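Local coordinates for D-alanine--D-alanine ligase (Coxiella burnetii, PDB 3TQT), which joins two D-alanine molecules at the cost of one ATP to make D-alanyl-D-alanine, a building block of bacterial peptidoglycan, at residues A[27-32]-A[58-63]; A[87-90]-A[96-99]; A[126-131]-A[345-350]; A[289-294]-A[298-303]. All coordinates share one frame; numbering follows the deposited sequence.

Contact 1 (A[27-32]-A[58-63]); sequences NIVNTL and MFLAHS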
loop_
_atom_site.group_PDB
_atom_site.type_symbol
_atom_site.label_atom_id
_atom_site.label_comp_id
_atom_site.label_asym_id
_atom_site.label_seq_id
_atom_site.Cartn_x
_atom_site.Cartn_y
_atom_site.Cartn_z
ATOM N N ASN A 27 24.036 -9.403 6.847
ATOM C CA ASN A 27 24.869 -8.233 7.066
ATOM C C ASN A 27 24.299 -7.375 8.177
ATOM O O ASN A 27 25.019 -6.903 9.049
ATOM C CB ASN A 27 24.980 -7.397 5.792
ATOM C CG ASN A 27 25.909 -6.217 5.957
ATOM O OD1 ASN A 27 26.984 -6.341 6.544
ATOM N ND2 ASN A 27 25.493 -5.061 5.464
ATOM N N ILE A 28 22.992 -7.170 8.129
ATOM C CA ILE A 28 22.329 -6.376 9.144
ATOM C C ILE A 28 22.520 -7.030 10.513
ATOM O O ILE A 28 22.882 -6.368 11.485
ATOM C CB ILE A 28 20.841 -6.230 8.815
ATOM C CG1 ILE A 28 20.678 -5.268 7.629
ATOM C CG2 ILE A 28 20.056 -5.732 10.044
ATOM C CD1 ILE A 28 19.296 -5.256 7.033
ATOM N N VAL A 29 22.291 -8.336 10.582
ATOM C CA VAL A 29 22.424 -9.051 11.856
ATOM C C VAL A 29 23.861 -8.983 12.362
ATOM O O VAL A 29 24.112 -8.812 13.548
ATOM C CB VAL A 29 21.954 -10.503 11.739
ATOM C CG1 VAL A 29 22.465 -11.340 12.906
ATOM C CG2 VAL A 29 20.421 -10.533 11.677
ATOM N N ASN A 30 24.802 -9.085 11.438
ATOM C CA ASN A 30 26.214 -9.028 11.785
ATOM C C ASN A 30 26.652 -7.629 12.205
ATOM O O ASN A 30 27.638 -7.458 12.919
ATOM C CB ASN A 30 27.054 -9.490 10.589
ATOM C CG ASN A 30 28.501 -9.722 10.957
ATOM O OD1 ASN A 30 28.790 -10.296 12.003
ATOM N ND2 ASN A 30 29.418 -9.268 10.106
ATOM N N THR A 31 25.902 -6.629 11.763
ATOM C CA THR A 31 26.318 -5.242 11.919
ATOM C C THR A 31 25.549 -4.496 13.011
ATOM O O THR A 31 26.037 -3.492 13.537
ATOM C CB THR A 31 26.220 -4.500 10.563
ATOM O OG1 THR A 31 27.058 -5.174 9.606
ATOM C CG2 THR A 31 26.685 -3.075 10.694
ATOM N N LEU A 32 24.357 -4.977 13.359
ATOM C CA LEU A 32 23.600 -4.397 14.476
ATOM C C LEU A 32 24.409 -4.374 15.779
ATOM O O LEU A 32 24.985 -5.379 16.189
ATOM C CB LEU A 32 22.282 -5.143 14.706
ATOM C CG LEU A 32 21.165 -4.839 13.707
ATOM C CD1 LEU A 32 20.048 -5.861 13.825
ATOM C CD2 LEU A 32 20.634 -3.437 13.934
ATOM N N MET A 58 23.831 -18.094 15.066
ATOM C CA MET A 58 23.516 -19.280 14.282
ATOM C C MET A 58 23.060 -18.869 12.890
ATOM O O MET A 58 23.365 -19.546 11.900
ATOM C CB MET A 58 22.412 -20.094 14.950
ATOM C CG MET A 58 22.842 -20.758 16.238
ATOM S SD MET A 58 21.544 -21.820 16.876
ATOM C CE MET A 58 21.770 -23.217 15.783
ATOM N N PHE A 59 22.334 -17.756 12.823
ATOM C CA PHE A 59 21.872 -17.224 11.542
ATOM C C PHE A 59 23.056 -16.794 10.694
ATOM O O PHE A 59 23.054 -16.975 9.488
ATOM C CB PHE A 59 20.903 -16.044 11.731
ATOM C CG PHE A 59 20.436 -15.447 10.432
ATOM C CD1 PHE A 59 19.656 -16.189 9.557
ATOM C CD2 PHE A 59 20.782 -14.153 10.081
ATOM C CE1 PHE A 59 19.239 -15.649 8.345
ATOM C CE2 PHE A 59 20.356 -13.606 8.879
ATOM C CZ PHE A 59 19.592 -14.362 8.009
ATOM N N LEU A 60 24.075 -16.219 11.324
ATOM C CA LEU A 60 25.267 -15.821 10.581
ATOM C C LEU A 60 26.070 -17.033 10.120
ATOM O O LEU A 60 26.702 -17.006 9.069
ATOM C CB LEU A 60 26.154 -14.908 11.427
ATOM C CG LEU A 60 25.475 -13.611 11.866
ATOM C CD1 LEU A 60 26.409 -12.794 12.735
ATOM C CD2 LEU A 60 25.021 -12.812 10.650
ATOM N N ALA A 61 26.033 -18.099 10.910
ATOM C CA ALA A 61 26.877 -19.267 10.667
ATOM C C ALA A 61 26.286 -20.275 9.685
ATOM O O ALA A 61 27.009 -21.090 9.115
ATOM C CB ALA A 61 27.205 -19.955 11.992
ATOM N N HIS A 62 24.973 -20.235 9.496
ATOM C CA HIS A 62 24.291 -21.265 8.719
ATOM C C HIS A 62 23.227 -20.674 7.811
ATOM O O HIS A 62 22.772 -19.568 8.040
ATOM C CB HIS A 62 23.626 -22.259 9.666
ATOM C CG HIS A 62 24.597 -22.999 10.525
ATOM N ND1 HIS A 62 24.845 -22.660 11.841
ATOM C CD2 HIS A 62 25.401 -24.046 10.250
ATOM C CE1 HIS A 62 25.750 -23.481 12.339
ATOM N NE2 HIS A 62 26.103 -24.332 11.392
ATOM N N SER A 63 22.826 -21.415 6.786
ATOM C CA SER A 63 21.681 -20.986 5.990
ATOM C C SER A 63 20.431 -21.137 6.849
ATOM O O SER A 63 20.367 -22.013 7.707
ATOM C CB SER A 63 21.556 -21.830 4.722
ATOM O OG SER A 63 21.116 -23.141 5.025
#
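Leu60 reaches across from helix 56-61 and lays its two methyl groups on neighbouring residues of helix 18-31. Its CD2 meets Val29 CG1 at 3.7 Å. Its CD1 lies against the amide end of Asn30, 3.5 Å from Asn30 OD1. The side chains of Leu60 and Val29 meet on a slant, while those of Leu60 and Asn30 are close to perpendicular. Val29 divides its two branches between two partners. CG1, set opposite the backbone N by a chi1 of 163°, serves Leu60. CG2 approaches the Phe59 ring obliquely, 4.0 Å from Phe59 CD2. No hydrogen bond links the two segments. Both belong to the N-terminal domain, where helices 18-31 and 56-61 pack on its mixed sheet. Val29 and Phe59 both rest on Val41 of strand 37-44, and Val29 also touches Val9 of strand 5-12. Asn30 lies at the exposed margin, and Leu60 is partly exposed. Lys26, one turn before Asn30, makes a cation-pi contact with Phe59 and donates to the backbone oxygens of Phe59 and His62. Within helix 18-31, Thr31 OG1 turns back and donates to Asn27 O at 2.7 Å.

Contact 2 (A[87-90]-A[96-99]); sequences WQSL and RYSA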
loop_
_atom_site.group_PDB
_atom_site.type_symbol
_atom_site.label_atom_id
_atom_site.label_comp_id
_atom_site.label_asym_id
_atom_site.label_seq_id
_atom_site.Cartn_x
_atom_site.Cartn_y
_atom_site.Cartn_z
ATOM N N TRP A 87 5.336 -12.458 18.157
ATOM C CA TRP A 87 5.662 -13.764 17.598
ATOM C C TRP A 87 5.324 -14.843 18.597
ATOM O O TRP A 87 5.674 -14.738 19.780
ATOM C CB TRP A 87 7.152 -13.871 17.276
ATOM C CG TRP A 87 7.748 -12.672 16.634
ATOM C CD1 TRP A 87 8.923 -12.066 16.970
ATOM C CD2 TRP A 87 7.206 -11.923 15.536
ATOM N NE1 TRP A 87 9.156 -10.991 16.133
ATOM C CE2 TRP A 87 8.113 -10.879 15.253
ATOM C CE3 TRP A 87 6.039 -12.028 14.769
ATOM C CZ2 TRP A 87 7.890 -9.952 14.242
ATOM C CZ3 TRP A 87 5.830 -11.115 13.747
ATOM C CH2 TRP A 87 6.747 -10.088 13.498
ATOM N N GLN A 88 4.664 -15.889 18.128
ATOM C CA GLN A 88 4.238 -16.955 19.026
ATOM C C GLN A 88 4.681 -18.287 18.481
ATOM O O GLN A 88 4.394 -18.610 17.341
ATOM C CB GLN A 88 2.720 -16.957 19.172
ATOM C CG GLN A 88 2.202 -18.019 20.124
ATOM C CD GLN A 88 0.731 -17.850 20.412
ATOM O OE1 GLN A 88 0.252 -16.734 20.622
ATOM N NE2 GLN A 88 -0.002 -18.956 20.408
ATOM N N SER A 89 5.374 -19.067 19.301
ATOM C CA SER A 89 5.867 -20.364 18.859
ATOM C C SER A 89 4.707 -21.327 18.624
ATOM O O SER A 89 3.695 -21.265 19.318
ATOM C CB SER A 89 6.831 -20.943 19.896
ATOM O OG SER A 89 6.219 -21.008 21.170
ATOM N N LEU A 90 4.862 -22.218 17.648
ATOM C CA LEU A 90 3.807 -23.167 17.286
ATOM C C LEU A 90 3.856 -24.491 18.061
ATOM O O LEU A 90 4.928 -24.988 18.407
ATOM C CB LEU A 90 3.823 -23.430 15.777
ATOM C CG LEU A 90 3.248 -22.278 14.957
ATOM C CD1 LEU A 90 3.298 -22.589 13.474
ATOM C CD2 LEU A 90 1.817 -22.011 15.392
ATOM N N ARG A 96 5.771 -16.817 23.625
ATOM C CA ARG A 96 5.793 -15.612 22.795
ATOM C C ARG A 96 7.129 -14.880 22.865
ATOM O O ARG A 96 7.836 -14.953 23.866
ATOM C CB ARG A 96 4.628 -14.681 23.141
ATOM C CG ARG A 96 3.277 -15.218 22.685
ATOM C CD ARG A 96 2.141 -14.250 22.979
ATOM N NE ARG A 96 0.845 -14.820 22.619
ATOM C CZ ARG A 96 -0.324 -14.213 22.804
ATOM N NH1 ARG A 96 -0.373 -13.002 23.352
ATOM N NH2 ARG A 96 -1.452 -14.814 22.438
ATOM N N TYR A 97 7.482 -14.194 21.782
ATOM C CA TYR A 97 8.770 -13.519 21.683
ATOM C C TYR A 97 8.567 -12.044 21.430
ATOM O O TYR A 97 7.717 -11.652 20.623
ATOM C CB TYR A 97 9.601 -14.072 20.534
ATOM C CG TYR A 97 9.921 -15.545 20.612
ATOM C CD1 TYR A 97 11.196 -15.979 20.948
ATOM C CD2 TYR A 97 8.960 -16.496 20.317
ATOM C CE1 TYR A 97 11.497 -17.326 21.002
ATOM C CE2 TYR A 97 9.250 -17.839 20.373
ATOM C CZ TYR A 97 10.517 -18.251 20.713
ATOM O OH TYR A 97 10.798 -19.597 20.766
ATOM N N SER A 98 9.383 -11.245 22.104
ATOM C CA SER A 98 9.302 -9.794 22.046
ATOM C C SER A 98 9.835 -9.262 20.732
ATOM O O SER A 98 10.719 -9.854 20.126
ATOM C CB SER A 98 10.157 -9.197 23.162
ATOM O OG SER A 98 9.610 -9.506 24.420
ATOM N N ALA A 99 9.302 -8.119 20.319
ATOM C CA ALA A 99 9.886 -7.341 19.245
ATOM C C ALA A 99 9.555 -5.879 19.509
ATOM O O ALA A 99 8.394 -5.510 19.628
ATOM C CB ALA A 99 9.349 -7.790 17.892
#
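The Tyr97 ring presents its edge to the opposite strand, with Trp87 O and Ser89 CB lying in the ring plane. Tyr97 CE2 is 4.0 Å from Ser89 CB. The Trp87 indole is met obliquely by Ala99, whose CB lies 3.7 Å from Trp87 NE1. That nitrogen is hydrogen-bonded to Ser8 OG on strand 5-12. The side chains of Trp87 and Tyr97 run nearly at right angles to each other and come together at their CB atoms. The two segments form a beta hairpin at the edge of the mixed sheet of the N-terminal domain. Trp87 and Tyr97 are an antiparallel hydrogen-bonded pair, joined by Tyr97 N to Trp87 O at 2.8 Å. Gln88 and Arg96 are the next, non-hydrogen-bonded pair, and they occupy the other face. Here Arg96 NE donates to Gln88 OE1 at 2.8 Å, from above the amide plane. Arg96 NH2 adds a weak bond to the same oxygen. The amide and guanidinium planes are 23° apart. Both side chains are extended, which carries the amide and guanidinium groups together. Arg96 NH1 forms a salt bridge with Asp82. Arg96 also packs on Leu90 of the second subunit, while Leu90 packs on Gln88 of that subunit.

Contact 3 (A[126-131]-A[345-350]); sequences PYVGAN and DQLIEL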
loop_
_atom_site.group_PDB
_atom_site.type_symbol
_atom_site.label_atom_id
_atom_site.label_comp_id
_atom_site.label_asym_id
_atom_site.label_seq_id
_atom_site.Cartn_x
_atom_site.Cartn_y
_atom_site.Cartn_z
ATOM N N PRO A 126 6.488 -1.180 15.511
ATOM C CA PRO A 126 7.361 -0.264 14.767
ATOM C C PRO A 126 8.140 -1.069 13.735
ATOM O O PRO A 126 8.526 -2.205 14.009
ATOM C CB PRO A 126 8.309 0.288 15.845
ATOM C CG PRO A 126 7.617 0.003 17.162
ATOM C CD PRO A 126 6.843 -1.263 16.938
ATOM N N TYR A 127 8.359 -0.504 12.553
ATOM C CA TYR A 127 9.176 -1.190 11.567
ATOM C C TYR A 127 9.959 -0.217 10.699
ATOM O O TYR A 127 9.534 0.926 10.455
ATOM C CB TYR A 127 8.334 -2.139 10.710
ATOM C CG TYR A 127 7.260 -1.463 9.904
ATOM C CD1 TYR A 127 7.504 -1.049 8.593
ATOM C CD2 TYR A 127 5.996 -1.259 10.439
ATOM C CE1 TYR A 127 6.529 -0.442 7.852
ATOM C CE2 TYR A 127 5.003 -0.642 9.699
ATOM C CZ TYR A 127 5.272 -0.245 8.409
ATOM O OH TYR A 127 4.285 0.365 7.688
ATOM N N VAL A 128 11.100 -0.686 10.225
ATOM C CA VAL A 128 11.991 0.144 9.437
ATOM C C VAL A 128 11.474 0.375 8.020
ATOM O O VAL A 128 10.916 -0.530 7.384
ATOM C CB VAL A 128 13.380 -0.472 9.384
ATOM C CG1 VAL A 128 14.252 0.236 8.327
ATOM C CG2 VAL A 128 14.008 -0.422 10.774
ATOM N N GLY A 129 11.647 1.599 7.539
ATOM C CA GLY A 129 11.440 1.882 6.125
ATOM C C GLY A 129 10.042 2.324 5.742
ATOM O O GLY A 129 9.251 2.749 6.578
ATOM N N ALA A 130 9.745 2.210 4.447
ATOM C CA ALA A 130 8.545 2.762 3.854
ATOM C C ALA A 130 7.324 2.102 4.444
ATOM O O ALA A 130 7.345 0.902 4.690
ATOM C CB ALA A 130 8.578 2.529 2.352
ATOM N N ASN A 131 6.269 2.883 4.674
ATOM C CA ASN A 131 5.006 2.336 5.153
ATOM C C ASN A 131 4.249 1.626 4.026
ATOM O O ASN A 131 4.797 1.433 2.952
ATOM C CB ASN A 131 4.139 3.399 5.837
ATOM C CG ASN A 131 3.568 4.427 4.867
ATOM O OD1 ASN A 131 3.821 4.387 3.663
ATOM N ND2 ASN A 131 2.770 5.348 5.400
ATOM N N ASP A 345 21.266 1.959 13.464
ATOM C CA ASP A 345 20.693 2.599 14.654
ATOM C C ASP A 345 19.709 3.687 14.245
ATOM O O ASP A 345 18.622 3.822 14.823
ATOM C CB ASP A 345 21.772 3.230 15.548
ATOM C CG ASP A 345 22.701 2.205 16.176
ATOM O OD1 ASP A 345 22.241 1.091 16.506
ATOM O OD2 ASP A 345 23.900 2.528 16.347
ATOM N N GLN A 346 20.103 4.487 13.263
ATOM C CA GLN A 346 19.236 5.562 12.795
ATOM C C GLN A 346 17.941 5.025 12.187
ATOM O O GLN A 346 16.853 5.545 12.455
ATOM C CB GLN A 346 20.005 6.475 11.830
ATOM C CG GLN A 346 21.093 7.247 12.600
ATOM C CD GLN A 346 21.729 8.370 11.811
ATOM O OE1 GLN A 346 21.150 8.882 10.852
ATOM N NE2 GLN A 346 22.928 8.775 12.226
ATOM N N LEU A 347 18.047 3.958 11.403
ATOM C CA LEU A 347 16.844 3.364 10.822
ATOM C C LEU A 347 15.900 2.857 11.914
ATOM O O LEU A 347 14.688 3.039 11.829
ATOM C CB LEU A 347 17.209 2.245 9.850
ATOM C CG LEU A 347 17.843 2.747 8.549
ATOM C CD1 LEU A 347 18.525 1.597 7.829
ATOM C CD2 LEU A 347 16.776 3.398 7.677
ATOM N N ILE A 348 16.458 2.225 12.940
ATOM C CA ILE A 348 15.631 1.751 14.045
ATOM C C ILE A 348 15.009 2.926 14.810
ATOM O O ILE A 348 13.824 2.904 15.137
ATOM C CB ILE A 348 16.430 0.814 14.979
ATOM C CG1 ILE A 348 16.679 -0.530 14.278
ATOM C CG2 ILE A 348 15.721 0.627 16.313
ATOM C CD1 ILE A 348 17.786 -1.358 14.914
ATOM N N GLU A 349 15.801 3.956 15.088
ATOM C CA GLU A 349 15.279 5.125 15.789
ATOM C C GLU A 349 14.150 5.803 15.001
ATOM O O GLU A 349 13.121 6.158 15.571
ATOM C CB GLU A 349 16.403 6.121 16.097
ATOM C CG GLU A 349 17.311 5.686 17.256
ATOM C CD GLU A 349 18.741 6.211 17.124
ATOM O OE1 GLU A 349 18.987 7.088 16.270
ATOM O OE2 GLU A 349 19.627 5.733 17.866
ATOM N N LEU A 350 14.360 5.977 13.699
ATOM C CA LEU A 350 13.357 6.555 12.815
ATOM C C LEU A 350 12.079 5.734 12.810
ATOM O O LEU A 350 10.984 6.280 12.814
ATOM C CB LEU A 350 13.887 6.628 11.386
ATOM C CG LEU A 350 14.978 7.668 11.108
ATOM C CD1 LEU A 350 15.628 7.394 9.762
ATOM C CD2 LEU A 350 14.395 9.067 11.140
HETATM O O HOH W 1 13.067 3.404 9.463
#
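Val128 sets its two methyl groups against one turn of helix 340-370. CG1 meets Leu347 CB at 3.9 Å and also lies near Leu347 CD2. CG2 sits over the backbone, 3.7 Å from Leu347 O, with Ile348 CG1 a little farther off. The side chains of Val128 and Leu347 are roughly perpendicular. A chi1 of 168° turns CG1 away from the backbone N of Val128 and leaves CG2 beside that nitrogen. A bridging water supplies the polar link. It accepts from Gly129 N at 3.0 Å and donates to Leu347 O at 2.9 Å. This gives a helix carbonyl and a loop amide a shared partner within a buried contact. The loop leads into helix 132-139, and the contact joins the N-terminal domain to the long C-terminal helix of the ATP-grasp part. Gly129 has a positive phi of 91°, a backbone shape suited to glycine. Farther out, the backbone of Val128 pairs with Val102 on strand 101-104, and Phe103 of that strand touches both Val128 and Leu347. Arg354, farther along the helix, donates to Tyr127 O and makes a cation-pi contact with the Tyr127 ring.

Contact 4 (A[289-294]-A[298-303]); sequences DAFKMV and GMARVD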
loop_
_atom_site.group_PDB
_atom_site.type_symbol
_atom_site.label_atom_id
_atom_site.label_comp_id
_atom_site.label_asym_id
_atom_site.label_seq_id
_atom_site.Cartn_x
_atom_site.Cartn_y
_atom_site.Cartn_z
ATOM N N ASP A 289 13.734 15.122 -2.484
ATOM C CA ASP A 289 12.399 15.559 -2.894
ATOM C C ASP A 289 11.512 14.387 -3.327
ATOM O O ASP A 289 10.328 14.348 -3.014
ATOM C CB ASP A 289 12.493 16.586 -4.018
ATOM C CG ASP A 289 13.115 17.895 -3.559
ATOM O OD1 ASP A 289 13.309 18.072 -2.343
ATOM O OD2 ASP A 289 13.400 18.747 -4.416
ATOM N N ALA A 290 12.093 13.447 -4.062
ATOM C CA ALA A 290 11.376 12.259 -4.503
ATOM C C ALA A 290 10.934 11.433 -3.293
ATOM O O ALA A 290 9.809 10.973 -3.226
ATOM C CB ALA A 290 12.278 11.420 -5.402
ATOM N N PHE A 291 11.870 11.222 -2.371
ATOM C CA PHE A 291 11.616 10.512 -1.127
ATOM C C PHE A 291 10.391 11.111 -0.447
ATOM O O PHE A 291 9.485 10.401 -0.003
ATOM C CB PHE A 291 12.848 10.664 -0.233
ATOM C CG PHE A 291 12.797 9.852 1.037
ATOM C CD1 PHE A 291 13.348 8.579 1.084
ATOM C CD2 PHE A 291 12.234 10.375 2.179
ATOM C CE1 PHE A 291 13.320 7.844 2.256
ATOM C CE2 PHE A 291 12.202 9.645 3.349
ATOM C CZ PHE A 291 12.740 8.382 3.387
ATOM N N LYS A 292 10.354 12.434 -0.379
ATOM C CA LYS A 292 9.257 13.107 0.306
ATOM C C LYS A 292 7.967 13.003 -0.498
ATOM O O LYS A 292 6.884 12.810 0.061
ATOM C CB LYS A 292 9.616 14.573 0.577
ATOM C CG LYS A 292 10.645 14.746 1.693
ATOM C CD LYS A 292 11.383 16.077 1.601
ATOM C CE LYS A 292 10.623 17.204 2.255
ATOM N NZ LYS A 292 11.424 18.460 2.207
ATOM N N MET A 293 8.099 13.104 -1.817
ATOM C CA MET A 293 6.950 13.126 -2.711
ATOM C C MET A 293 6.162 11.827 -2.697
ATOM O O MET A 293 4.954 11.831 -2.903
ATOM C CB MET A 293 7.395 13.440 -4.134
ATOM C CG MET A 293 6.255 13.783 -5.048
ATOM S SD MET A 293 6.883 14.757 -6.413
ATOM C CE MET A 293 7.416 16.238 -5.558
ATOM N N VAL A 294 6.841 10.719 -2.448
ATOM C CA VAL A 294 6.146 9.448 -2.332
ATOM C C VAL A 294 5.899 9.096 -0.868
ATOM O O VAL A 294 5.529 7.970 -0.554
ATOM C CB VAL A 294 6.934 8.309 -3.009
ATOM C CG1 VAL A 294 7.080 8.604 -4.511
ATOM C CG2 VAL A 294 8.288 8.146 -2.356
ATOM N N GLY A 298 12.076 6.324 6.640
ATOM C CA GLY A 298 13.247 5.537 6.985
ATOM C C GLY A 298 14.331 5.600 5.928
ATOM O O GLY A 298 15.331 6.297 6.085
ATOM N N MET A 299 14.122 4.878 4.833
ATOM C CA MET A 299 15.157 4.774 3.805
ATOM C C MET A 299 14.608 4.535 2.408
ATOM O O MET A 299 13.544 3.941 2.229
ATOM C CB MET A 299 16.097 3.625 4.151
ATOM C CG MET A 299 15.357 2.310 4.381
ATOM S SD MET A 299 16.454 0.882 4.448
ATOM C CE MET A 299 17.499 1.245 3.060
ATOM N N ALA A 300 15.366 4.989 1.417
ATOM C CA ALA A 300 15.109 4.621 0.039
ATOM C C ALA A 300 16.410 4.748 -0.724
ATOM O O ALA A 300 17.216 5.633 -0.447
ATOM C CB ALA A 300 14.072 5.536 -0.575
ATOM N N ARG A 301 16.611 3.876 -1.699
ATOM C CA ARG A 301 17.622 4.149 -2.689
ATOM C C ARG A 301 16.930 4.682 -3.934
ATOM O O ARG A 301 16.089 3.997 -4.519
ATOM C CB ARG A 301 18.417 2.899 -3.034
ATOM C CG ARG A 301 19.737 3.224 -3.692
ATOM C CD ARG A 301 20.410 1.964 -4.184
ATOM N NE ARG A 301 19.673 1.407 -5.313
ATOM C CZ ARG A 301 19.345 0.128 -5.434
ATOM N NH1 ARG A 301 19.686 -0.736 -4.486
ATOM N NH2 ARG A 301 18.683 -0.284 -6.509
ATOM N N VAL A 302 17.274 5.908 -4.322
ATOM C CA VAL A 302 16.724 6.506 -5.534
ATOM C C VAL A 302 17.697 6.293 -6.671
ATOM O O VAL A 302 18.874 6.674 -6.570
ATOM C CB VAL A 302 16.499 8.013 -5.374
ATOM C CG1 VAL A 302 15.770 8.560 -6.598
ATOM C CG2 VAL A 302 15.717 8.302 -4.101
ATOM N N ASP A 303 17.206 5.667 -7.739
ATOM C CA ASP A 303 18.023 5.329 -8.896
ATOM C C ASP A 303 17.696 6.288 -10.018
ATOM O O ASP A 303 16.528 6.509 -10.338
ATOM C CB ASP A 303 17.773 3.890 -9.345
ATOM C CG ASP A 303 18.146 2.868 -8.272
ATOM O OD1 ASP A 303 18.781 3.243 -7.257
ATOM O OD2 ASP A 303 17.799 1.686 -8.452
#
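Phe291 makes the contact, with its ring against Ala300 and the two residues before it. Its chi1 of -174° puts the ring opposite the backbone N and carries it to the backbone of Gly298, Met299 and Ala300. The ring meets the strand by its edge: Gly298 N, Met299 C and Ala300 N all lie near its plane. Phe291 CD1 is 3.5 Å from Ala300 CB, CE1 is 3.6 Å from Met299 C, and CZ is 3.9 Å from Gly298 N. One edge of the ring therefore follows the backbone of three successive residues. Gly298 N is hydrogen-bonded to Asn237 OD1. Val294 is the first residue past the helix, and its O accepts from Ser134 OG. On the strand, Arg301 points away from the helix and grips Asp303 side-on. Arg301 NE donates to Asp303 OD1 at 2.8 Å, and Arg301 NH2 to Asp303 OD2 at 2.9 Å. Both carboxylate oxygens use their syn lone pairs. Asp303 is a predicted magnesium ligand, so this salt bridge probably helps to orient it. The axes of the short segments 289-293 and 298-303 make an angle of 122° and approach to 9.6 Å. The strand lies between strands 228-236 and 312-318 in the antiparallel sheet of the ATP-grasp part. Ala290 and Val294 touch both Ile317 on strand 312-318 and Leu148 on helix 141-150.

Contacts 1 and 2 come first along the chain, in the N-terminal domain, with centres 20 Å apart. Contact 1 joins two helices that pack on the mixed sheet; contact 2 is the hairpin at its edge. Contact 3 links this domain to the C-terminal helix 340-370. Contact 4 falls within the chain span that contact 3 brackets, 14 Å away between centres, in the ATP-grasp part. Helix 340-370 connects contacts 1, 3 and 4: Ile348 touches Leu32, and Leu347 packs on Met299. Contact 2 stands apart, its centre 33 Å from that of contact 4. Contact 4 holds the predicted magnesium ligand Asp303; the others, Glu316 and Asn318, are on the adjacent strand 312-318.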